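Local coordinates for protein gamma-glutamyltranspeptidase (Klebsiella pneumoniae subsp. pneumoniae, PDB 5HFT) that catalyses the conversion of oxamate to oxalate in the uric acid degradation pathway, as a member of the gamma-glutamyltransferase family, at residues A[91-96]-A[256-261]; A[80-85]-A[272-277]; A[130-135]-A[252-257]; A[55-60]-A[138-143]. All blocks are in the same frame, centred on the assembly; numbering follows the deposited sequence.

Interaction 1 (A[91-96]-A[256-261])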
# COMPACT_ATOMS: atom_id res chain seq x y z
N ASP A 91 5.94 19.39 -8.16
CA ASP A 91 4.77 18.55 -8.37
C ASP A 91 4.94 17.15 -7.79
O ASP A 91 6.07 16.66 -7.66
CB ASP A 91 4.47 18.40 -9.87
CG ASP A 91 3.32 19.26 -10.33
OD1 ASP A 91 2.32 19.37 -9.58
OD2 ASP A 91 3.40 19.77 -11.47
N PRO A 92 3.84 16.47 -7.46
CA PRO A 92 3.95 15.11 -6.91
C PRO A 92 4.37 14.10 -7.96
O PRO A 92 4.11 14.25 -9.16
CB PRO A 92 2.54 14.81 -6.40
CG PRO A 92 1.65 15.68 -7.25
CD PRO A 92 2.44 16.91 -7.57
N ILE A 93 5.03 13.05 -7.50
CA ILE A 93 5.52 11.98 -8.36
C ILE A 93 4.87 10.68 -7.95
O ILE A 93 4.92 10.30 -6.77
CB ILE A 93 7.05 11.85 -8.31
CG1 ILE A 93 7.72 13.19 -8.62
CG2 ILE A 93 7.52 10.75 -9.25
CD1 ILE A 93 9.18 13.24 -8.19
N ALA A 94 4.27 9.99 -8.92
CA ALA A 94 3.57 8.74 -8.70
C ALA A 94 4.37 7.57 -9.27
O ALA A 94 5.07 7.70 -10.27
CB ALA A 94 2.18 8.78 -9.31
N ILE A 95 4.28 6.43 -8.59
CA ILE A 95 4.96 5.20 -8.99
C ILE A 95 3.93 4.09 -8.95
O ILE A 95 3.46 3.72 -7.87
CB ILE A 95 6.15 4.87 -8.09
CG1 ILE A 95 7.13 6.02 -8.00
CG2 ILE A 95 6.85 3.63 -8.62
CD1 ILE A 95 8.38 5.66 -7.22
N ASP A 96 3.56 3.57 -10.11
CA ASP A 96 2.70 2.40 -10.19
C ASP A 96 3.63 1.20 -10.31
O ASP A 96 4.14 0.90 -11.39
CB ASP A 96 1.75 2.49 -11.38
CG ASP A 96 0.83 1.28 -11.49
OD1 ASP A 96 1.09 0.28 -10.81
OD2 ASP A 96 -0.11 1.31 -12.31
N ALA A 256 8.72 -0.33 -13.01
CA ALA A 256 7.65 0.45 -12.40
C ALA A 256 7.24 1.57 -13.35
O ALA A 256 8.10 2.24 -13.94
CB ALA A 256 8.09 1.03 -11.05
N ARG A 257 5.93 1.78 -13.47
CA ARG A 257 5.37 2.85 -14.28
C ARG A 257 5.39 4.17 -13.51
O ARG A 257 5.60 4.20 -12.30
CB ARG A 257 3.94 2.51 -14.67
CG ARG A 257 3.83 1.28 -15.55
CD ARG A 257 2.51 0.55 -15.34
NE ARG A 257 2.67 -0.86 -15.66
CZ ARG A 257 2.06 -1.85 -15.02
NH1 ARG A 257 1.24 -1.58 -14.01
NH2 ARG A 257 2.27 -3.12 -15.38
N ARG A 258 5.22 5.27 -14.23
CA ARG A 258 5.15 6.59 -13.62
C ARG A 258 4.00 7.39 -14.20
O ARG A 258 4.22 8.36 -14.92
CB ARG A 258 6.47 7.35 -13.79
CG ARG A 258 7.64 6.63 -13.18
CD ARG A 258 7.96 7.21 -11.84
NE ARG A 258 8.06 8.66 -11.96
CZ ARG A 258 9.21 9.31 -12.06
NH1 ARG A 258 10.36 8.63 -12.04
NH2 ARG A 258 9.20 10.63 -12.19
N PRO A 259 2.77 7.03 -13.87
CA PRO A 259 1.63 7.80 -14.34
C PRO A 259 1.54 9.11 -13.58
O PRO A 259 2.22 9.33 -12.58
CB PRO A 259 0.42 6.92 -14.01
CG PRO A 259 0.85 6.17 -12.85
CD PRO A 259 2.33 5.90 -13.03
N GLY A 260 0.66 9.97 -14.07
CA GLY A 260 0.36 11.21 -13.42
C GLY A 260 -0.70 11.00 -12.37
O GLY A 260 -1.64 10.21 -12.54
N PRO A 261 -0.55 11.65 -11.22
CA PRO A 261 -1.57 11.55 -10.18
C PRO A 261 -2.84 12.21 -10.66
O PRO A 261 -2.78 13.23 -11.35
CB PRO A 261 -0.96 12.33 -9.02
CG PRO A 261 -0.03 13.28 -9.67
CD PRO A 261 0.53 12.58 -10.85
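Asp-96 and Arg-257 form a single antiparallel bridge, a hydrogen-bonded pair that joins the end of strand 93-97 to the loop leading into strand 262-266. Asp-96 N donates to Arg-257 O at 3.1 Å. The return bond, from Arg-257 N to Asp-96 O, is 2.9 Å. The two side chains then run side by side in the same direction. CG of Asp-96 is anti to the backbone N (chi1 -180°). Its OD2 lies at the edge of the Arg-257 guanidinium, 3.6 Å from NH1, in a long salt bridge. The carboxylate and guanidinium planes are nearly perpendicular, 89° apart, so the two groups do not form a flat paired arrangement. Asp-96 OD1 is hydrogen-bonded to the hydroxyl of Ser-98.

Arg-258 bends at chi2 and chi3 and folds back along the strand. CG2 of Ile-93 sits over one face of its guanidinium, 3.4 Å from NH2. Ala-94 CB faces Pro-259 O, and Asp-96 CB packs on Pro-259 CD. Ile-95 CG2 is 3.8 Å from Ala-256 CB. Further along, the rings of Pro-92 and Pro-261 cross at about a right angle, with CG to CG at 3.8 Å.

The backbone pair fixes the register. Arg-257 NH1 has a weak hydrogen bond to Ser-98, and Arg-258 NH1 a salt bridge to Glu-136 of helix 130-144. The long, perpendicular ion pair probably adds little by itself.

Interaction 2 (A[80-85]-A[272-277])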
# COMPACT_ATOMS: atom_id res chain seq x y z
N ASP A 80 2.62 -6.06 -5.18
CA ASP A 80 2.73 -4.80 -5.91
C ASP A 80 2.81 -3.64 -4.94
O ASP A 80 2.46 -3.77 -3.76
CB ASP A 80 1.52 -4.63 -6.84
CG ASP A 80 1.54 -5.61 -7.99
OD1 ASP A 80 2.66 -6.03 -8.37
OD2 ASP A 80 0.46 -5.95 -8.51
N GLY A 81 3.29 -2.49 -5.44
CA GLY A 81 3.49 -1.33 -4.60
C GLY A 81 3.14 -0.04 -5.32
O GLY A 81 3.17 0.04 -6.55
N PHE A 82 2.79 0.97 -4.53
CA PHE A 82 2.29 2.22 -5.07
C PHE A 82 2.82 3.39 -4.25
O PHE A 82 2.66 3.42 -3.03
CB PHE A 82 0.76 2.24 -5.09
CG PHE A 82 0.14 1.04 -5.80
CD1 PHE A 82 -0.03 -0.19 -5.14
CD2 PHE A 82 -0.29 1.14 -7.11
CE1 PHE A 82 -0.61 -1.27 -5.78
CE2 PHE A 82 -0.88 0.05 -7.76
CZ PHE A 82 -1.03 -1.15 -7.10
N TRP A 83 3.43 4.35 -4.92
CA TRP A 83 3.98 5.53 -4.28
C TRP A 83 3.28 6.78 -4.77
O TRP A 83 2.99 6.92 -5.96
CB TRP A 83 5.46 5.68 -4.57
CG TRP A 83 6.28 4.54 -4.19
CD1 TRP A 83 6.24 3.27 -4.71
CD2 TRP A 83 7.34 4.54 -3.23
NE1 TRP A 83 7.20 2.49 -4.11
CE2 TRP A 83 7.88 3.25 -3.19
CE3 TRP A 83 7.87 5.53 -2.39
CZ2 TRP A 83 8.94 2.91 -2.37
CZ3 TRP A 83 8.91 5.19 -1.57
CH2 TRP A 83 9.44 3.89 -1.56
N LEU A 84 3.03 7.69 -3.85
CA LEU A 84 2.78 9.09 -4.14
C LEU A 84 3.83 9.85 -3.35
O LEU A 84 3.97 9.63 -2.14
CB LEU A 84 1.37 9.51 -3.74
CG LEU A 84 0.82 10.79 -4.33
CD1 LEU A 84 0.91 10.71 -5.82
CD2 LEU A 84 -0.62 10.94 -3.91
N ILE A 85 4.63 10.66 -4.04
CA ILE A 85 5.74 11.38 -3.43
C ILE A 85 5.52 12.87 -3.63
O ILE A 85 5.24 13.31 -4.76
CB ILE A 85 7.08 10.94 -4.01
CG1 ILE A 85 7.29 9.45 -3.77
CG2 ILE A 85 8.20 11.78 -3.44
CD1 ILE A 85 8.57 8.91 -4.36
N TRP A 272 -4.07 14.87 -4.21
CA TRP A 272 -3.73 13.90 -5.24
C TRP A 272 -4.10 12.49 -4.80
O TRP A 272 -4.04 12.16 -3.61
CB TRP A 272 -2.25 13.96 -5.56
CG TRP A 272 -1.80 15.33 -5.94
CD1 TRP A 272 -2.01 15.96 -7.13
CD2 TRP A 272 -1.07 16.26 -5.12
NE1 TRP A 272 -1.44 17.21 -7.11
CE2 TRP A 272 -0.87 17.42 -5.88
CE3 TRP A 272 -0.58 16.21 -3.81
CZ2 TRP A 272 -0.17 18.53 -5.39
CZ3 TRP A 272 0.10 17.31 -3.33
CH2 TRP A 272 0.30 18.45 -4.11
N ASN A 273 -4.52 11.68 -5.78
CA ASN A 273 -4.75 10.25 -5.61
C ASN A 273 -4.10 9.54 -6.78
O ASN A 273 -4.20 10.00 -7.92
CB ASN A 273 -6.25 9.88 -5.60
CG ASN A 273 -6.96 10.31 -4.32
OD1 ASN A 273 -8.14 10.00 -4.12
ND2 ASN A 273 -6.25 11.03 -3.47
N LEU A 274 -3.46 8.40 -6.53
CA LEU A 274 -3.01 7.55 -7.62
C LEU A 274 -4.17 6.65 -7.99
O LEU A 274 -4.59 5.81 -7.19
CB LEU A 274 -1.76 6.76 -7.23
CG LEU A 274 -0.98 5.99 -8.31
CD1 LEU A 274 0.38 5.61 -7.78
CD2 LEU A 274 -1.68 4.74 -8.85
N ALA A 275 -4.73 6.86 -9.17
CA ALA A 275 -5.81 6.06 -9.72
C ALA A 275 -6.06 6.43 -11.19
O ALA A 275 -5.93 7.60 -11.57
CB ALA A 275 -7.08 6.22 -8.88
N PRO A 276 -6.39 5.45 -12.03
CA PRO A 276 -6.74 5.77 -13.42
C PRO A 276 -8.08 6.48 -13.48
O PRO A 276 -8.93 6.31 -12.59
CB PRO A 276 -6.82 4.39 -14.09
CG PRO A 276 -5.97 3.50 -13.24
CD PRO A 276 -6.16 4.01 -11.83
N PRO A 277 -8.30 7.32 -14.50
CA PRO A 277 -9.51 8.17 -14.54
C PRO A 277 -10.83 7.43 -14.38
O PRO A 277 -11.82 8.04 -13.95
CB PRO A 277 -9.42 8.82 -15.92
CG PRO A 277 -7.95 8.87 -16.20
CD PRO A 277 -7.37 7.63 -15.60
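Leu-84 carries CG anti to the backbone N (chi1 -163°), and this brings its CD2 against Trp-272. CD2 lies 3.6 Å from Trp-272 O and 3.8 Å from Trp-272 CB. The Leu-84 side chain crosses that of Trp-272 at about a right angle. Only the start of the tryptophan side chain takes part, since its indole leads away and rests on Pro-92.

Leu-274 has the same first torsion (chi1 -169°) and meets Trp-83 and Phe-82. Its two methyls divide the work. CD1 sits 3.4 Å from Trp-83 O. That carbonyl accepts a backbone bond from Ile-95 N, so the methyl packs on a polar atom that already has a partner. CD2 approaches the Phe-82 ring obliquely, 4.2 Å from its CD2. The contact is largely apolar, with methyls also lying against two backbone carbonyls. The backbones stay well apart: the CA atoms of Leu-84 and Leu-274 are 6.9 Å from each other.

Phe-82 and Leu-84 point their CB atoms toward residues 272-274, and Trp-83 between them points away. The indole of Trp-83 packs on Ile-57, Met-60 and Val-61 of helix 56-70. This is consistent with the layered alpha-beta-beta-alpha fold of relatives in the family. Strand 80-86 pairs antiparallel with strand 93-97, and strand 269-273 with strand 262-266. Both 80-85 and 272-273 also pair antiparallel with the second chain, so the sheet structure runs on across the interface.

Interaction 3 (A[130-135]-A[252-257])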
# COMPACT_ATOMS: atom_id res chain seq x y z
N THR A 130 6.50 -4.40 -6.27
CA THR A 130 7.03 -3.50 -5.25
C THR A 130 8.52 -3.27 -5.42
O THR A 130 8.99 -2.13 -5.35
CB THR A 130 6.82 -4.02 -3.82
OG1 THR A 130 6.95 -5.46 -3.73
CG2 THR A 130 5.53 -3.53 -3.24
N VAL A 131 9.28 -4.35 -5.62
CA VAL A 131 10.72 -4.20 -5.63
C VAL A 131 11.13 -3.25 -6.73
O VAL A 131 12.03 -2.42 -6.54
CB VAL A 131 11.40 -5.57 -5.78
CG1 VAL A 131 12.92 -5.42 -5.74
CG2 VAL A 131 10.92 -6.49 -4.66
N SER A 132 10.43 -3.30 -7.87
CA SER A 132 10.64 -2.28 -8.90
C SER A 132 10.22 -0.89 -8.40
O SER A 132 10.82 0.11 -8.80
CB SER A 132 9.90 -2.67 -10.19
OG SER A 132 8.49 -2.58 -10.07
N GLY A 133 9.24 -0.81 -7.51
CA GLY A 133 8.94 0.48 -6.92
C GLY A 133 10.08 0.96 -6.05
O GLY A 133 10.45 2.13 -6.10
N TRP A 134 10.68 0.06 -5.27
CA TRP A 134 11.81 0.48 -4.47
C TRP A 134 12.96 0.97 -5.35
O TRP A 134 13.55 2.01 -5.08
CB TRP A 134 12.30 -0.65 -3.56
CG TRP A 134 11.24 -1.36 -2.76
CD1 TRP A 134 9.91 -1.04 -2.64
CD2 TRP A 134 11.43 -2.58 -2.05
NE1 TRP A 134 9.27 -1.97 -1.85
CE2 TRP A 134 10.18 -2.93 -1.48
CE3 TRP A 134 12.53 -3.41 -1.82
CZ2 TRP A 134 10.02 -4.07 -0.70
CZ3 TRP A 134 12.36 -4.53 -1.04
CH2 TRP A 134 11.12 -4.85 -0.49
N VAL A 135 13.26 0.24 -6.43
CA VAL A 135 14.41 0.62 -7.26
C VAL A 135 14.16 1.97 -7.91
O VAL A 135 15.07 2.80 -7.99
CB VAL A 135 14.76 -0.47 -8.30
CG1 VAL A 135 13.65 -0.69 -9.30
CG2 VAL A 135 16.01 -0.09 -9.07
N GLN A 252 12.45 -9.61 -16.58
CA GLN A 252 13.43 -8.71 -17.19
C GLN A 252 12.76 -7.54 -17.90
O GLN A 252 13.28 -6.41 -17.86
CB GLN A 252 14.31 -9.51 -18.16
N ALA A 253 11.59 -7.76 -18.52
CA ALA A 253 10.88 -6.72 -19.28
C ALA A 253 10.12 -5.71 -18.42
O ALA A 253 9.35 -4.92 -18.98
CB ALA A 253 9.89 -7.34 -20.28
N HIS A 254 10.26 -5.74 -17.09
CA HIS A 254 9.30 -5.07 -16.22
C HIS A 254 9.92 -3.88 -15.51
O HIS A 254 10.95 -4.02 -14.85
CB HIS A 254 8.71 -6.04 -15.20
CG HIS A 254 7.78 -5.37 -14.24
ND1 HIS A 254 8.20 -4.86 -13.03
CD2 HIS A 254 6.46 -5.11 -14.33
CE1 HIS A 254 7.17 -4.32 -12.41
NE2 HIS A 254 6.10 -4.45 -13.17
N ARG A 255 9.27 -2.73 -15.62
CA ARG A 255 9.67 -1.53 -14.89
C ARG A 255 8.46 -0.97 -14.14
O ARG A 255 7.31 -1.14 -14.56
CB ARG A 255 10.25 -0.43 -15.84
CG ARG A 255 11.69 -0.67 -16.32
CD ARG A 255 12.72 -0.11 -15.29
NE ARG A 255 14.07 -0.66 -15.50
CZ ARG A 255 15.05 -0.59 -14.60
NH1 ARG A 255 14.84 -0.01 -13.43
NH2 ARG A 255 16.25 -1.12 -14.85
N ALA A 256 8.72 -0.33 -13.01
CA ALA A 256 7.65 0.45 -12.40
C ALA A 256 7.24 1.57 -13.35
O ALA A 256 8.10 2.24 -13.94
CB ALA A 256 8.09 1.03 -11.05
N ARG A 257 5.93 1.78 -13.47
CA ARG A 257 5.37 2.85 -14.28
C ARG A 257 5.39 4.17 -13.51
O ARG A 257 5.60 4.20 -12.30
CB ARG A 257 3.94 2.51 -14.67
CG ARG A 257 3.83 1.28 -15.55
CD ARG A 257 2.51 0.55 -15.34
NE ARG A 257 2.67 -0.86 -15.66
CZ ARG A 257 2.06 -1.85 -15.02
NH1 ARG A 257 1.24 -1.58 -14.01
NH2 ARG A 257 2.27 -3.12 -15.38
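Ser-132 meets the loop 254-256 along its whole short side chain. Its CB lies 3.8 Å from Ala-256 N and 3.9 Å from His-254 CE1. A chi1 of 70° then places OG between the backbone N and the carbonyl carbon. From there OG comes to the edge of the His-254 imidazole, near the ring plane, 3.2 Å from CE1. It approaches a ring carbon and makes no hydrogen bond to the histidine. Its bond is to Gly-129 O, just before the helix.

Ser-132 lies in the first turn of helix 130-144. Its backbone N-H, at the helix start, is met by the hydroxyl of Tyr-227. The ring of that tyrosine also meets the His-254 ring, with planes about 20° apart. The same tyrosine therefore touches both sides of the contact. In the fold, the loop links helix 248-252 to strand 262-266, and here it passes beside the start of helix 130-144.

The methyl of Ala-256 points at the helix backbone. It lies 3.7 Å from Ser-132 O and 4.2 Å from Gly-133 N, and it also touches Ala-97 of strand 93-97. One turn further on, Val-135 CG1 lies 4.4 Å from Arg-255 NH1 and approaches the guanidinium obliquely. Arg-255 starts out away from the helix, and its bent chain brings the tip back. Its NH2 has a long, weak ion pair with Asp-224.

Interaction 4 (A[55-60]-A[138-143])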
# COMPACT_ATOMS: atom_id res chain seq x y z
N SER A 55 16.87 9.88 3.57
CA SER A 55 15.71 10.62 3.10
C SER A 55 14.42 9.87 3.45
O SER A 55 14.43 8.70 3.81
CB SER A 55 15.79 10.85 1.59
OG SER A 55 15.42 9.69 0.86
N ALA A 56 13.29 10.57 3.34
CA ALA A 56 12.01 9.92 3.58
C ALA A 56 11.79 8.72 2.67
O ALA A 56 11.09 7.77 3.05
CB ALA A 56 10.86 10.91 3.41
N ILE A 57 12.34 8.74 1.45
CA ILE A 57 12.10 7.62 0.54
C ILE A 57 12.89 6.39 0.97
O ILE A 57 12.34 5.30 1.14
CB ILE A 57 12.43 8.03 -0.91
CG1 ILE A 57 11.32 8.92 -1.47
CG2 ILE A 57 12.55 6.80 -1.78
CD1 ILE A 57 11.75 9.81 -2.59
N GLU A 58 14.19 6.56 1.20
CA GLU A 58 15.00 5.45 1.68
C GLU A 58 14.44 4.92 3.00
O GLU A 58 14.43 3.71 3.25
CB GLU A 58 16.46 5.89 1.83
CG GLU A 58 17.07 6.54 0.56
CD GLU A 58 18.42 7.22 0.79
OE1 GLU A 58 18.49 8.18 1.60
OE2 GLU A 58 19.43 6.79 0.18
N ALA A 59 13.93 5.81 3.85
CA ALA A 59 13.27 5.37 5.07
C ALA A 59 12.03 4.57 4.73
O ALA A 59 11.71 3.59 5.42
CB ALA A 59 12.92 6.56 5.97
N MET A 60 11.31 4.96 3.68
CA MET A 60 10.14 4.19 3.26
C MET A 60 10.54 2.84 2.70
O MET A 60 9.86 1.83 2.94
CB MET A 60 9.34 4.93 2.19
CG MET A 60 8.13 4.15 1.74
SD MET A 60 6.95 4.07 3.09
CE MET A 60 6.29 5.74 3.05
N LEU A 138 14.19 4.93 -5.31
CA LEU A 138 15.54 5.21 -4.85
C LEU A 138 16.30 6.06 -5.86
O LEU A 138 17.03 6.99 -5.47
CB LEU A 138 16.30 3.92 -4.56
CG LEU A 138 15.92 3.19 -3.29
CD1 LEU A 138 16.59 1.81 -3.26
CD2 LEU A 138 16.25 4.02 -2.05
N ARG A 139 16.17 5.74 -7.14
CA ARG A 139 16.76 6.58 -8.18
C ARG A 139 16.17 7.98 -8.13
O ARG A 139 16.86 8.97 -8.40
CB ARG A 139 16.56 5.95 -9.56
N ILE A 140 14.88 8.09 -7.79
CA ILE A 140 14.28 9.39 -7.53
C ILE A 140 14.93 10.04 -6.33
O ILE A 140 15.27 11.23 -6.35
CB ILE A 140 12.76 9.26 -7.32
CG1 ILE A 140 12.05 8.82 -8.60
CG2 ILE A 140 12.21 10.53 -6.76
CD1 ILE A 140 10.57 8.55 -8.38
N SER A 141 15.14 9.27 -5.26
CA SER A 141 15.69 9.87 -4.07
C SER A 141 17.16 10.20 -4.23
O SER A 141 17.69 11.00 -3.44
CB SER A 141 15.49 8.97 -2.86
OG SER A 141 16.41 9.34 -1.84
N ARG A 142 17.86 9.60 -5.20
CA ARG A 142 19.20 10.10 -5.48
C ARG A 142 19.16 11.36 -6.36
O ARG A 142 20.07 12.18 -6.27
CB ARG A 142 20.05 9.01 -6.13
N ASP A 143 18.12 11.55 -7.18
CA ASP A 143 18.01 12.80 -7.93
C ASP A 143 17.61 13.95 -7.01
O ASP A 143 18.18 15.04 -7.11
CB ASP A 143 16.99 12.71 -9.07
CG ASP A 143 17.34 11.66 -10.09
OD1 ASP A 143 18.52 11.24 -10.15
OD2 ASP A 143 16.43 11.24 -10.84
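Ser-55 and Ser-141 supply the polar link between the two helices, a hydroxyl-to-hydroxyl hydrogen bond of 2.9 Å between their OG atoms. Ser-141 swings its OG anti to the backbone N (chi1 160°), which carries it to the N-terminal end of helix 56-70.

A second set of polar contacts lies within 55-60. Ser-55 is the N-cap, and with Glu-58 it forms a capping box. Ser-55 N donates almost straight to Glu-58 OE1, at 3.1 Å and 176°, using the anti lone pair of that oxygen. In return Ser-55 OG accepts from Glu-58 N at 3.4 Å, a weak bond, and weakly from Ile-57 N. OE2 of Glu-58 is held by the backbone N of Leu-149.

Van der Waals packing lies beside these bonds. CB of Ile-57 packs on CB of Ser-141 at 3.7 Å. Ile-57 CD1 makes an apolar contact with Ile-140 CG2 at 4.3 Å. The aliphatic part of Glu-58 crosses the Leu-138 side chain at about a right angle, with Glu-58 CG 3.7 Å from Leu-138 CD2.

The helix segments 56-60 and 138-143 run nearly antiparallel, at 157°, with axes 9.2 Å apart at closest approach. Ile-57 also touches Ile-85 of strand 80-86. The capping serine thus does two jobs: it closes the first turn of its own helix and bonds to the neighbouring one. The carboxylate of Glu-58, buried here, is met by backbone N-H groups, which would probably help stabilise a negative charge.

Interactions 2 and 4 are buried, interaction 3 is partly buried, and interaction 1 lies at the surface. Chemistry follows place. Interaction 2 is largely apolar, interaction 4 mixes packing with a serine pair at a helix start, and interaction 1 adds a backbone bridge and arginines. Interaction 3 has no hydrogen bond between its own segments; a serine beside a histidine ring edge and methyl contacts make it up. Interactions 1 and 3 share Ala-256 and Arg-257, so one loop touches both strand 93-97 and helix 130-144. That helix also serves interaction 4. Interactions 1 and 2 use neighbouring strands of one sheet. Strand 80-86 of interaction 2 packs against helix 56-70 of interaction 4.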